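Local coordinates for probable glutamine synthetase (PDB 4HPP), which probably belongs to the glutamine synthetase family and holds magnesium and glutamic acid in its catalytic domain, within a six-chain assembly, at residues A[234-240]-A[330-336]; A[71-77]-A[89-94]; A[133-139]-A[218-222]. All coordinates share one frame; numbering follows the deposited sequence.

Contact 1 (A[234-240]-A[330-336]); sequences GVHLHLS and NLEFRPM. With GLU (glutamic acid), chain D.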
loop_
_atom_site.group_PDB
_atom_site.type_symbol
_atom_site.label_atom_id
_atom_site.label_comp_id
_atom_site.label_asym_id
_atom_site.label_seq_id
_atom_site.Cartn_x
_atom_site.Cartn_y
_atom_site.Cartn_z
ATOM N N GLY A 234 2.534 -31.892 -24.004
ATOM C CA GLY A 234 2.093 -32.468 -25.262
ATOM C C GLY A 234 0.854 -31.774 -25.811
ATOM O O GLY A 234 0.254 -30.947 -25.143
ATOM N N VAL A 235 0.528 -32.088 -27.060
ATOM C CA VAL A 235 -0.712 -31.760 -27.697
ATOM C C VAL A 235 -1.115 -33.103 -28.292
ATOM O O VAL A 235 -0.302 -33.743 -28.916
ATOM C CB VAL A 235 -0.543 -30.704 -28.814
ATOM C CG1 VAL A 235 -1.739 -30.712 -29.797
ATOM C CG2 VAL A 235 -0.385 -29.299 -28.240
ATOM N N HIS A 236 -2.354 -33.532 -28.102
ATOM C CA HIS A 236 -2.806 -34.789 -28.691
ATOM C C HIS A 236 -3.988 -34.544 -29.543
ATOM O O HIS A 236 -4.926 -33.851 -29.159
ATOM C CB HIS A 236 -3.180 -35.841 -27.647
ATOM C CG HIS A 236 -2.048 -36.258 -26.754
ATOM N ND1 HIS A 236 -2.258 -36.744 -25.512
ATOM C CD2 HIS A 236 -0.647 -36.221 -26.935
ATOM C CE1 HIS A 236 -1.053 -37.015 -24.923
ATOM N NE2 HIS A 236 -0.074 -36.691 -25.787
ATOM N N LEU A 237 -3.994 -35.156 -30.708
ATOM C CA LEU A 237 -5.035 -34.866 -31.652
ATOM C C LEU A 237 -5.844 -36.152 -31.720
ATOM O O LEU A 237 -5.266 -37.173 -32.041
ATOM C CB LEU A 237 -4.376 -34.509 -32.988
ATOM C CG LEU A 237 -5.170 -34.378 -34.259
ATOM C CD1 LEU A 237 -6.299 -33.369 -34.065
ATOM C CD2 LEU A 237 -4.229 -33.933 -35.358
ATOM N N HIS A 238 -7.137 -36.098 -31.360
ATOM C CA HIS A 238 -8.088 -37.206 -31.557
ATOM C C HIS A 238 -8.827 -37.024 -32.826
ATOM O O HIS A 238 -9.435 -35.987 -33.033
ATOM C CB HIS A 238 -9.116 -37.231 -30.444
ATOM C CG HIS A 238 -8.531 -37.533 -29.109
ATOM N ND1 HIS A 238 -8.376 -38.808 -28.654
ATOM C CD2 HIS A 238 -8.022 -36.693 -28.129
ATOM C CE1 HIS A 238 -7.793 -38.794 -27.438
ATOM N NE2 HIS A 238 -7.594 -37.491 -27.096
ATOM N N LEU A 239 -8.746 -38.006 -33.704
ATOM C CA LEU A 239 -9.436 -37.958 -35.006
ATOM C C LEU A 239 -10.378 -39.126 -35.173
ATOM O O LEU A 239 -10.020 -40.272 -34.878
ATOM C CB LEU A 239 -8.470 -37.929 -36.163
ATOM C CG LEU A 239 -7.780 -36.566 -36.249
ATOM C CD1 LEU A 239 -6.459 -36.662 -37.008
ATOM C CD2 LEU A 239 -8.718 -35.575 -36.902
ATOM N N SER A 240 -11.616 -38.799 -35.536
ATOM C CA SER A 240 -12.586 -39.785 -35.986
ATOM C C SER A 240 -12.962 -39.366 -37.407
ATOM O O SER A 240 -12.797 -38.193 -37.796
ATOM C CB SER A 240 -13.782 -39.909 -35.031
ATOM O OG SER A 240 -14.728 -38.858 -35.164
ATOM N N ASN A 330 -12.085 -43.254 -31.707
ATOM C CA ASN A 330 -11.222 -42.385 -32.432
ATOM C C ASN A 330 -9.787 -42.856 -32.321
ATOM O O ASN A 330 -9.497 -43.827 -31.596
ATOM C CB ASN A 330 -11.407 -40.916 -31.967
ATOM C CG ASN A 330 -10.779 -40.634 -30.610
ATOM O OD1 ASN A 330 -9.536 -40.573 -30.465
ATOM N ND2 ASN A 330 -11.627 -40.435 -29.612
ATOM N N LEU A 331 -8.915 -42.163 -33.048
ATOM C CA LEU A 331 -7.486 -42.376 -32.985
ATOM C C LEU A 331 -6.722 -41.103 -32.611
ATOM O O LEU A 331 -6.858 -40.023 -33.223
ATOM C CB LEU A 331 -6.987 -42.931 -34.328
ATOM C CG LEU A 331 -7.428 -44.367 -34.692
ATOM C CD1 LEU A 331 -7.894 -44.456 -36.132
ATOM C CD2 LEU A 331 -6.243 -45.275 -34.486
ATOM N N GLU A 332 -5.867 -41.278 -31.634
ATOM C CA GLU A 332 -5.074 -40.254 -31.064
ATOM C C GLU A 332 -3.596 -40.324 -31.519
ATOM O O GLU A 332 -2.875 -41.299 -31.212
ATOM C CB GLU A 332 -5.181 -40.411 -29.557
ATOM C CG GLU A 332 -3.978 -39.929 -28.792
ATOM C CD GLU A 332 -4.308 -39.608 -27.355
ATOM O OE1 GLU A 332 -5.022 -38.609 -27.092
ATOM O OE2 GLU A 332 -3.830 -40.345 -26.486
ATOM N N PHE A 333 -3.180 -39.270 -32.248
ATOM C CA PHE A 333 -1.792 -38.945 -32.669
ATOM C C PHE A 333 -1.085 -38.171 -31.539
ATOM O O PHE A 333 -1.643 -37.233 -30.969
ATOM C CB PHE A 333 -1.849 -38.122 -33.984
ATOM C CG PHE A 333 -0.501 -37.702 -34.558
ATOM C CD1 PHE A 333 0.222 -36.626 -34.013
ATOM C CD2 PHE A 333 0.028 -38.356 -35.688
ATOM C CE1 PHE A 333 1.454 -36.234 -34.542
ATOM C CE2 PHE A 333 1.247 -37.965 -36.228
ATOM C CZ PHE A 333 1.949 -36.897 -35.659
ATOM N N ARG A 334 0.148 -38.551 -31.223
ATOM C CA ARG A 334 0.725 -38.131 -29.958
ATOM C C ARG A 334 1.994 -37.321 -30.096
ATOM O O ARG A 334 2.281 -36.501 -29.202
ATOM C CB ARG A 334 0.921 -39.316 -28.997
ATOM C CG ARG A 334 -0.359 -40.079 -28.759
ATOM C CD ARG A 334 -0.265 -41.158 -27.699
ATOM N NE ARG A 334 -0.518 -40.638 -26.363
ATOM C CZ ARG A 334 0.422 -40.543 -25.429
ATOM N NH1 ARG A 334 0.124 -40.054 -24.213
ATOM N NH2 ARG A 334 1.665 -40.956 -25.724
ATOM N N PRO A 335 2.746 -37.513 -31.204
ATOM C CA PRO A 335 3.986 -36.725 -31.309
ATOM C C PRO A 335 3.720 -35.296 -31.826
ATOM O O PRO A 335 4.153 -34.867 -32.919
ATOM C CB PRO A 335 4.896 -37.590 -32.198
ATOM C CG PRO A 335 4.095 -38.815 -32.554
ATOM C CD PRO A 335 2.649 -38.508 -32.284
ATOM N N MET A 336 2.982 -34.555 -31.006
ATOM C CA MET A 336 2.528 -33.237 -31.403
ATOM C C MET A 336 2.649 -32.347 -30.201
ATOM O O MET A 336 2.542 -32.838 -29.078
ATOM C CB MET A 336 1.113 -33.295 -31.926
ATOM C CG MET A 336 0.717 -31.991 -32.577
ATOM S SD MET A 336 -1.005 -31.949 -33.119
ATOM C CE MET A 336 -0.942 -32.751 -34.752
HETATM N N GLU D . 2.706 -34.644 -21.022
HETATM C CA GLU D . 2.672 -35.794 -22.013
HETATM C C GLU D . 3.095 -35.453 -23.461
HETATM O O GLU D . 4.076 -34.758 -23.697
HETATM C CB GLU D . 1.286 -36.426 -22.035
HETATM C CG GLU D . 0.952 -37.180 -20.777
HETATM C CD GLU D . -0.481 -37.599 -20.741
HETATM O OE1 GLU D . -0.705 -38.819 -20.787
HETATM O OE2 GLU D . -1.373 -36.718 -20.685
HETATM O OXT GLU D . 2.463 -35.851 -24.446
HETATM O O HOH W 1 -4.539 -38.070 -24.623
#
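His-238 ND1 donates to Asn-330 OD1 at 2.8 Å. The oxygen lies in the imidazole plane, at the ring edge. The amide stands nearly upright to that ring, 88° between the planes. Asn-330 can reach because its CG sits between the backbone N and the carbonyl carbon (chi1 75°), with the amide turned to the neighbouring strand. His-238 NE2 has a further, weak bond to Glu-131 on strand 124-137.

Two residues earlier, His-236 turns a ring edge to the bound glutamic acid. His-236 NE2 donates to ligand OXT at 3.0 Å. A water is hydrogen-bonded to His-236 ND1 and donates to Glu-332 OE1. Arg-334 lies obliquely over one face of the ring, the two planes 42° apart, with NE 3.9 Å above the ring plane and toward its rim. Arg-334 NE makes a weak hydrogen bond, part of a salt bridge, to Glu-332 OE2; the stronger partner of that carboxylate is Arg-313.

The strands are antiparallel. Leu-237 pairs with Phe-333 and Leu-239 with Leu-331, each through two hydrogen bonds; Leu-239 N to Leu-331 O is 2.8 Å. Opposite the histidines, apolar side chains gather. Leu-237 CD2 meets Met-336 CE at 3.5 Å, and Phe-333 packs on helix 261-281.

The sheet is thus two-sided: apolar toward the helix, polar on the face of the histidines, which reaches the ligand pocket at His-236 and Arg-334. Asn-330, with the weak bond to Glu-131, probably limits rotation of the His-238 ring. Water and ligand, at its two nitrogens, hold the His-236 ring. Glu-332 probably helps balance the nearby arginine charge.

Contact 2 (A[71-77]-A[89-94]); sequences DPNSRVR and LDYLHG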
loop_
_atom_site.group_PDB
_atom_site.type_symbol
_atom_site.label_atom_id
_atom_site.label_comp_id
_atom_site.label_asym_id
_atom_site.label_seq_id
_atom_site.Cartn_x
_atom_site.Cartn_y
_atom_site.Cartn_z
ATOM N N ASP A 71 -12.811 -15.033 -42.019
ATOM C CA ASP A 71 -13.908 -15.901 -42.313
ATOM C C ASP A 71 -14.935 -15.625 -41.221
ATOM O O ASP A 71 -14.640 -15.832 -40.045
ATOM C CB ASP A 71 -13.456 -17.338 -42.271
ATOM C CG ASP A 71 -14.573 -18.285 -41.919
ATOM O OD1 ASP A 71 -15.737 -18.025 -42.299
ATOM O OD2 ASP A 71 -14.303 -19.288 -41.234
ATOM N N PRO A 72 -16.157 -15.170 -41.608
ATOM C CA PRO A 72 -17.097 -14.657 -40.582
ATOM C C PRO A 72 -17.549 -15.737 -39.638
ATOM O O PRO A 72 -17.969 -15.439 -38.517
ATOM C CB PRO A 72 -18.281 -14.140 -41.399
ATOM C CG PRO A 72 -17.776 -14.054 -42.828
ATOM C CD PRO A 72 -16.718 -15.085 -42.981
ATOM N N ASN A 73 -17.448 -16.995 -40.066
ATOM C CA ASN A 73 -17.927 -18.102 -39.215
ATOM C C ASN A 73 -17.007 -18.525 -38.057
ATOM O O ASN A 73 -17.410 -19.300 -37.210
ATOM C CB ASN A 73 -18.402 -19.309 -40.064
ATOM C CG ASN A 73 -19.648 -18.984 -40.900
ATOM O OD1 ASN A 73 -20.638 -18.403 -40.413
ATOM N ND2 ASN A 73 -19.604 -19.354 -42.160
ATOM N N SER A 74 -15.795 -17.990 -38.013
ATOM C CA SER A 74 -14.781 -18.385 -37.049
ATOM C C SER A 74 -14.657 -17.374 -35.906
ATOM O O SER A 74 -13.785 -17.534 -35.064
ATOM C CB SER A 74 -13.456 -18.402 -37.741
ATOM O OG SER A 74 -13.163 -17.071 -38.146
ATOM N N ARG A 75 -15.507 -16.338 -35.897
ATOM C CA ARG A 75 -15.433 -15.302 -34.892
ATOM C C ARG A 75 -15.387 -15.786 -33.425
ATOM O O ARG A 75 -16.188 -16.614 -33.005
ATOM C CB ARG A 75 -16.563 -14.297 -35.082
ATOM C CG ARG A 75 -16.468 -13.126 -34.102
ATOM C CD ARG A 75 -16.973 -11.856 -34.738
ATOM N NE ARG A 75 -16.888 -10.743 -33.841
ATOM C CZ ARG A 75 -17.677 -9.688 -33.924
ATOM N NH1 ARG A 75 -18.561 -9.625 -34.908
ATOM N NH2 ARG A 75 -17.582 -8.701 -33.034
ATOM N N VAL A 76 -14.426 -15.254 -32.665
ATOM C CA VAL A 76 -14.349 -15.486 -31.227
ATOM C C VAL A 76 -14.666 -14.214 -30.463
ATOM O O VAL A 76 -14.122 -13.167 -30.777
ATOM C CB VAL A 76 -12.959 -16.043 -30.826
ATOM C CG1 VAL A 76 -12.817 -16.152 -29.305
ATOM C CG2 VAL A 76 -12.848 -17.439 -31.407
ATOM N N ARG A 77 -15.552 -14.312 -29.476
ATOM C CA ARG A 77 -15.988 -13.165 -28.702
ATOM C C ARG A 77 -15.933 -13.586 -27.262
ATOM O O ARG A 77 -16.788 -14.361 -26.838
ATOM C CB ARG A 77 -17.479 -12.824 -28.984
ATOM C CG ARG A 77 -17.925 -12.168 -30.298
ATOM C CD ARG A 77 -18.918 -11.080 -29.859
ATOM N NE ARG A 77 -20.237 -10.997 -30.533
ATOM C CZ ARG A 77 -21.174 -10.044 -30.309
ATOM N NH1 ARG A 77 -20.979 -9.045 -29.431
ATOM N NH2 ARG A 77 -22.336 -10.079 -30.968
ATOM N N LEU A 89 -12.010 -9.762 -25.828
ATOM C CA LEU A 89 -11.207 -10.374 -26.827
ATOM C C LEU A 89 -12.064 -10.646 -28.017
ATOM O O LEU A 89 -12.940 -11.485 -27.961
ATOM C CB LEU A 89 -10.702 -11.690 -26.270
ATOM C CG LEU A 89 -9.684 -12.423 -27.174
ATOM C CD1 LEU A 89 -8.387 -11.646 -27.429
ATOM C CD2 LEU A 89 -9.371 -13.796 -26.589
ATOM N N ASP A 90 -11.820 -9.963 -29.108
ATOM C CA ASP A 90 -12.664 -10.118 -30.268
ATOM C C ASP A 90 -11.854 -10.240 -31.521
ATOM O O ASP A 90 -11.138 -9.324 -31.875
ATOM C CB ASP A 90 -13.582 -8.916 -30.375
ATOM C CG ASP A 90 -14.746 -9.161 -31.273
ATOM O OD1 ASP A 90 -14.680 -10.107 -32.137
ATOM O OD2 ASP A 90 -15.744 -8.391 -31.107
ATOM N N TYR A 91 -11.957 -11.364 -32.211
ATOM C CA TYR A 91 -11.151 -11.548 -33.442
ATOM C C TYR A 91 -11.745 -12.670 -34.272
ATOM O O TYR A 91 -12.505 -13.477 -33.752
ATOM C CB TYR A 91 -9.653 -11.899 -33.110
ATOM C CG TYR A 91 -9.547 -13.239 -32.442
ATOM C CD1 TYR A 91 -9.486 -14.419 -33.180
ATOM C CD2 TYR A 91 -9.530 -13.336 -31.059
ATOM C CE1 TYR A 91 -9.384 -15.673 -32.533
ATOM C CE2 TYR A 91 -9.411 -14.563 -30.409
ATOM C CZ TYR A 91 -9.364 -15.737 -31.147
ATOM O OH TYR A 91 -9.310 -16.949 -30.470
ATOM N N LEU A 92 -11.367 -12.701 -35.544
ATOM C CA LEU A 92 -11.785 -13.677 -36.540
ATOM C C LEU A 92 -10.554 -14.263 -37.266
ATOM O O LEU A 92 -9.595 -13.531 -37.593
ATOM C CB LEU A 92 -12.635 -12.992 -37.622
ATOM C CG LEU A 92 -13.948 -12.321 -37.277
ATOM C CD1 LEU A 92 -13.717 -10.897 -36.825
ATOM C CD2 LEU A 92 -14.886 -12.318 -38.474
ATOM N N HIS A 93 -10.603 -15.567 -37.544
ATOM C CA HIS A 93 -9.593 -16.240 -38.323
ATOM C C HIS A 93 -9.832 -15.905 -39.761
ATOM O O HIS A 93 -10.991 -15.748 -40.194
ATOM C CB HIS A 93 -9.660 -17.729 -38.130
ATOM C CG HIS A 93 -9.569 -18.146 -36.706
ATOM N ND1 HIS A 93 -8.419 -18.621 -36.162
ATOM C CD2 HIS A 93 -10.538 -18.159 -35.684
ATOM C CE1 HIS A 93 -8.635 -18.904 -34.840
ATOM N NE2 HIS A 93 -9.935 -18.621 -34.548
ATOM N N GLY A 94 -8.742 -15.782 -40.515
ATOM C CA GLY A 94 -8.843 -15.378 -41.877
ATOM C C GLY A 94 -7.964 -16.265 -42.718
ATOM O O GLY A 94 -7.044 -16.948 -42.202
#
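Arg-75 forms a side-on salt bridge with Asp-90, the guanidinium and carboxylate nearly coplanar, 21° apart. Arg-75 NE donates to Asp-90 OD1 at 2.9 Å and Arg-75 NH2 to Asp-90 OD2 at 2.7 Å. Both oxygens use their syn lone pairs. Asp-90 OD2 also pairs with Arg-8. The Arg-75 chain crosses Leu-92, with Arg-75 CB 3.9 Å from Leu-92 CG.

On the other face, Val-76 and Tyr-91 run side by side and point the same way. Val-76 CB stands over the face of the phenol ring, 4.0 Å from its centroid, in a CH-pi contact. Tyr-91 CG lies between its backbone N and carbonyl carbon (chi1 66°), which lays the ring flat under the valine.

Strands 66-78 and 89-97 form this antiparallel hairpin in the N-terminal domain. Val-76 N bonds to Tyr-91 O at 2.8 Å. Asp-71 OD1 accepts from Asn-73 N, an Asx turn, and Asp-71 O accepts from both Ser-74 N and Ser-74 OG. Asp-71 OD2 forms a salt bridge with Arg-109. Asp-71 N still reaches His-93 O at 2.7 Å, and His-93 N makes a weak bond to Ser-74 OG.

One face therefore carries a paired charge whose geometry limits rotation of Arg-75. On the other, valine packs on tyrosine, and Asn-204 of helix 196-216 takes the polar ends of Tyr-91 and His-93; Leu-150 of a second subunit also packs on Tyr-91.

Contact 3 (A[133-139]-A[218-222]); sequences EFSLLGL and LRTCF. With MG (magnesium ion), chain B; GLU (glutamic acid), chain D.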
loop_
_atom_site.group_PDB
_atom_site.type_symbol
_atom_site.label_atom_id
_atom_site.label_comp_id
_atom_site.label_asym_id
_atom_site.label_seq_id
_atom_site.Cartn_x
_atom_site.Cartn_y
_atom_site.Cartn_z
ATOM N N GLU A 133 -1.741 -29.160 -23.096
ATOM C CA GLU A 133 -1.172 -29.076 -21.775
ATOM C C GLU A 133 -0.302 -27.801 -21.677
ATOM O O GLU A 133 0.295 -27.352 -22.670
ATOM C CB GLU A 133 -0.407 -30.330 -21.429
ATOM C CG GLU A 133 -1.270 -31.560 -21.156
ATOM C CD GLU A 133 -0.455 -32.854 -21.207
ATOM O OE1 GLU A 133 0.731 -32.821 -21.664
ATOM O OE2 GLU A 133 -1.009 -33.922 -20.808
ATOM N N PHE A 134 -0.268 -27.196 -20.492
ATOM C CA PHE A 134 0.481 -25.970 -20.301
ATOM C C PHE A 134 0.941 -25.797 -18.845
ATOM O O PHE A 134 0.425 -26.464 -17.899
ATOM C CB PHE A 134 -0.359 -24.759 -20.779
ATOM C CG PHE A 134 -1.657 -24.542 -19.978
ATOM C CD1 PHE A 134 -2.861 -25.181 -20.358
ATOM C CD2 PHE A 134 -1.684 -23.659 -18.890
ATOM C CE1 PHE A 134 -4.006 -24.987 -19.652
ATOM C CE2 PHE A 134 -2.856 -23.459 -18.192
ATOM C CZ PHE A 134 -4.003 -24.131 -18.552
ATOM N N SER A 135 1.871 -24.879 -18.671
ATOM C CA SER A 135 2.385 -24.504 -17.370
ATOM C C SER A 135 1.668 -23.266 -17.035
ATOM O O SER A 135 1.505 -22.399 -17.914
ATOM C CB SER A 135 3.880 -24.080 -17.450
ATOM O OG SER A 135 4.767 -25.184 -17.624
ATOM N N LEU A 136 1.264 -23.156 -15.769
ATOM C CA LEU A 136 0.701 -21.935 -15.195
ATOM C C LEU A 136 1.682 -21.365 -14.201
ATOM O O LEU A 136 1.889 -21.946 -13.135
ATOM C CB LEU A 136 -0.662 -22.192 -14.518
ATOM C CG LEU A 136 -1.442 -20.940 -14.108
ATOM C CD1 LEU A 136 -1.760 -20.106 -15.323
ATOM C CD2 LEU A 136 -2.740 -21.248 -13.384
ATOM N N LEU A 137 2.279 -20.229 -14.568
ATOM C CA LEU A 137 3.287 -19.539 -13.763
ATOM C C LEU A 137 2.745 -18.306 -13.105
ATOM O O LEU A 137 1.940 -17.534 -13.700
ATOM C CB LEU A 137 4.496 -19.163 -14.623
ATOM C CG LEU A 137 4.929 -20.354 -15.492
ATOM C CD1 LEU A 137 5.997 -19.953 -16.498
ATOM C CD2 LEU A 137 5.370 -21.454 -14.536
ATOM N N GLY A 138 3.169 -18.164 -11.851
ATOM C CA GLY A 138 3.031 -16.941 -11.080
ATOM C C GLY A 138 2.089 -17.147 -9.918
ATOM O O GLY A 138 1.680 -16.185 -9.274
ATOM N N LEU A 139 1.672 -18.390 -9.678
ATOM C CA LEU A 139 0.563 -18.566 -8.760
ATOM C C LEU A 139 1.087 -18.237 -7.387
ATOM O O LEU A 139 2.247 -18.481 -7.087
ATOM C CB LEU A 139 -0.038 -19.964 -8.809
ATOM C CG LEU A 139 -0.772 -20.412 -10.063
ATOM C CD1 LEU A 139 -1.143 -21.934 -9.966
ATOM C CD2 LEU A 139 -1.974 -19.532 -10.231
ATOM N N LEU A 218 -0.940 -13.708 -14.344
ATOM C CA LEU A 218 -0.224 -14.970 -14.478
ATOM C C LEU A 218 0.353 -15.101 -15.857
ATOM O O LEU A 218 0.127 -14.284 -16.741
ATOM C CB LEU A 218 -1.123 -16.164 -14.145
ATOM C CG LEU A 218 -1.782 -16.047 -12.751
ATOM C CD1 LEU A 218 -2.926 -17.031 -12.528
ATOM C CD2 LEU A 218 -0.829 -16.114 -11.547
ATOM N N ARG A 219 1.141 -16.142 -16.036
ATOM C CA ARG A 219 1.696 -16.476 -17.326
ATOM C C ARG A 219 1.464 -17.968 -17.680
ATOM O O ARG A 219 1.405 -18.871 -16.784
ATOM C CB ARG A 219 3.192 -16.228 -17.248
ATOM C CG ARG A 219 3.594 -14.798 -17.512
ATOM C CD ARG A 219 5.089 -14.665 -17.318
ATOM N NE ARG A 219 5.374 -14.951 -15.929
ATOM C CZ ARG A 219 6.215 -15.884 -15.515
ATOM N NH1 ARG A 219 6.910 -16.605 -16.428
ATOM N NH2 ARG A 219 6.365 -16.064 -14.179
ATOM N N THR A 220 1.352 -18.245 -18.977
ATOM C CA THR A 220 1.330 -19.616 -19.385
ATOM C C THR A 220 2.583 -20.012 -20.170
ATOM O O THR A 220 3.236 -19.198 -20.847
ATOM C CB THR A 220 0.119 -19.892 -20.260
ATOM O OG1 THR A 220 0.108 -18.942 -21.306
ATOM C CG2 THR A 220 -1.159 -19.747 -19.487
ATOM N N CYS A 221 2.893 -21.292 -20.152
ATOM C CA CYS A 221 3.880 -21.784 -21.079
ATOM C C CYS A 221 3.343 -23.044 -21.710
ATOM O O CYS A 221 2.980 -23.985 -20.963
ATOM C CB CYS A 221 5.242 -22.031 -20.359
ATOM S SG CYS A 221 6.479 -22.826 -21.415
ATOM N N PHE A 222 3.312 -23.079 -23.057
ATOM C CA PHE A 222 2.945 -24.250 -23.858
ATOM C C PHE A 222 4.153 -24.907 -24.552
ATOM O O PHE A 222 4.002 -25.840 -25.366
ATOM C CB PHE A 222 1.965 -23.870 -24.946
ATOM C CG PHE A 222 0.579 -23.510 -24.462
ATOM C CD1 PHE A 222 -0.501 -24.275 -24.815
ATOM C CD2 PHE A 222 0.357 -22.391 -23.693
ATOM C CE1 PHE A 222 -1.755 -23.964 -24.374
ATOM C CE2 PHE A 222 -0.916 -22.067 -23.273
ATOM C CZ PHE A 222 -1.967 -22.849 -23.614
HETATM MG MG MG B . -2.697 -35.276 -20.653
HETATM N N GLU D . 2.706 -34.644 -21.022
HETATM C CA GLU D . 2.672 -35.794 -22.013
HETATM C C GLU D . 3.095 -35.453 -23.461
HETATM O O GLU D . 4.076 -34.758 -23.697
HETATM C CB GLU D . 1.286 -36.426 -22.035
HETATM C CG GLU D . 0.952 -37.180 -20.777
HETATM C CD GLU D . -0.481 -37.599 -20.741
HETATM O OE1 GLU D . -0.705 -38.819 -20.787
HETATM O OE2 GLU D . -1.373 -36.718 -20.685
HETATM O OXT GLU D . 2.463 -35.851 -24.446
#
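Phe-134 has its CG between the backbone N and the carbonyl carbon (chi1 63°), which swings the ring off and leaves CB facing Phe-222. Phe-222 turns its CG beside its own backbone N (chi1 -70°), and its ring lies flat under that CB. Phe-134 CB is 3.6 Å from the Phe-222 ring centroid, almost on the normal, a CH-pi contact. The two rings are nearly parallel, 19° apart, but slid so far that they barely overlap. Phe-222 also makes a cation-pi contact with Arg-210 of helix 196-216.

Strands 133-137 and 219-221 pair antiparallel. Ser-135 and Cys-221 exchange two backbone bonds, and so do Leu-137 and Arg-219; Ser-135 N to Cys-221 O is 2.7 Å. Toward Gly-138, Leu-137 CB lies 3.5 Å above the plane of the Arg-219 guanidinium, offset to its rim. Past the strand, Gly-138 takes a positive phi that suits glycine. Leu-139 then folds back, Leu-139 CD2 to Leu-218 CD1 3.5 Å, the side chains crossing at about a right angle.

At the other end Glu-133 points away from strand 219-221 and its extended chain enters the ligand site. Glu-133 OE2 binds the magnesium ion at 2.2 Å, with Glu-180, Glu-187 and OE2 of the glutamic acid as further ligands. Glu-133 OE1 accepts from N of the bound glutamic acid at 2.8 Å and also from Gly-234 N.

One carboxylate thus links the metal, the ligand and Gly-234 next to strand 235-243, while the rest of the strand pair is held by backbone bonds and apolar packing.

How the contacts relate
Contacts 1 and 3 share one sheet of the catalytic domain, since strands 235-243 and 124-137 are neighbours. Their centres are 22 Å apart, yet they meet at the ligand: Gly-234 N lies 3.1 Å from Glu-133 OE1, a probable hydrogen bond. Contact 3 brings the metal-binding carboxylate, and contact 1 brings a histidine and an arginine to the same glutamic acid. Contact 2 belongs to the N-terminal domain. Its centre is 25 Å from each of the others, with nearest atoms about 15 Å from contact 1 and about 12 Å from contact 3. Helix 196-216 lies against both contact 2 and contact 3.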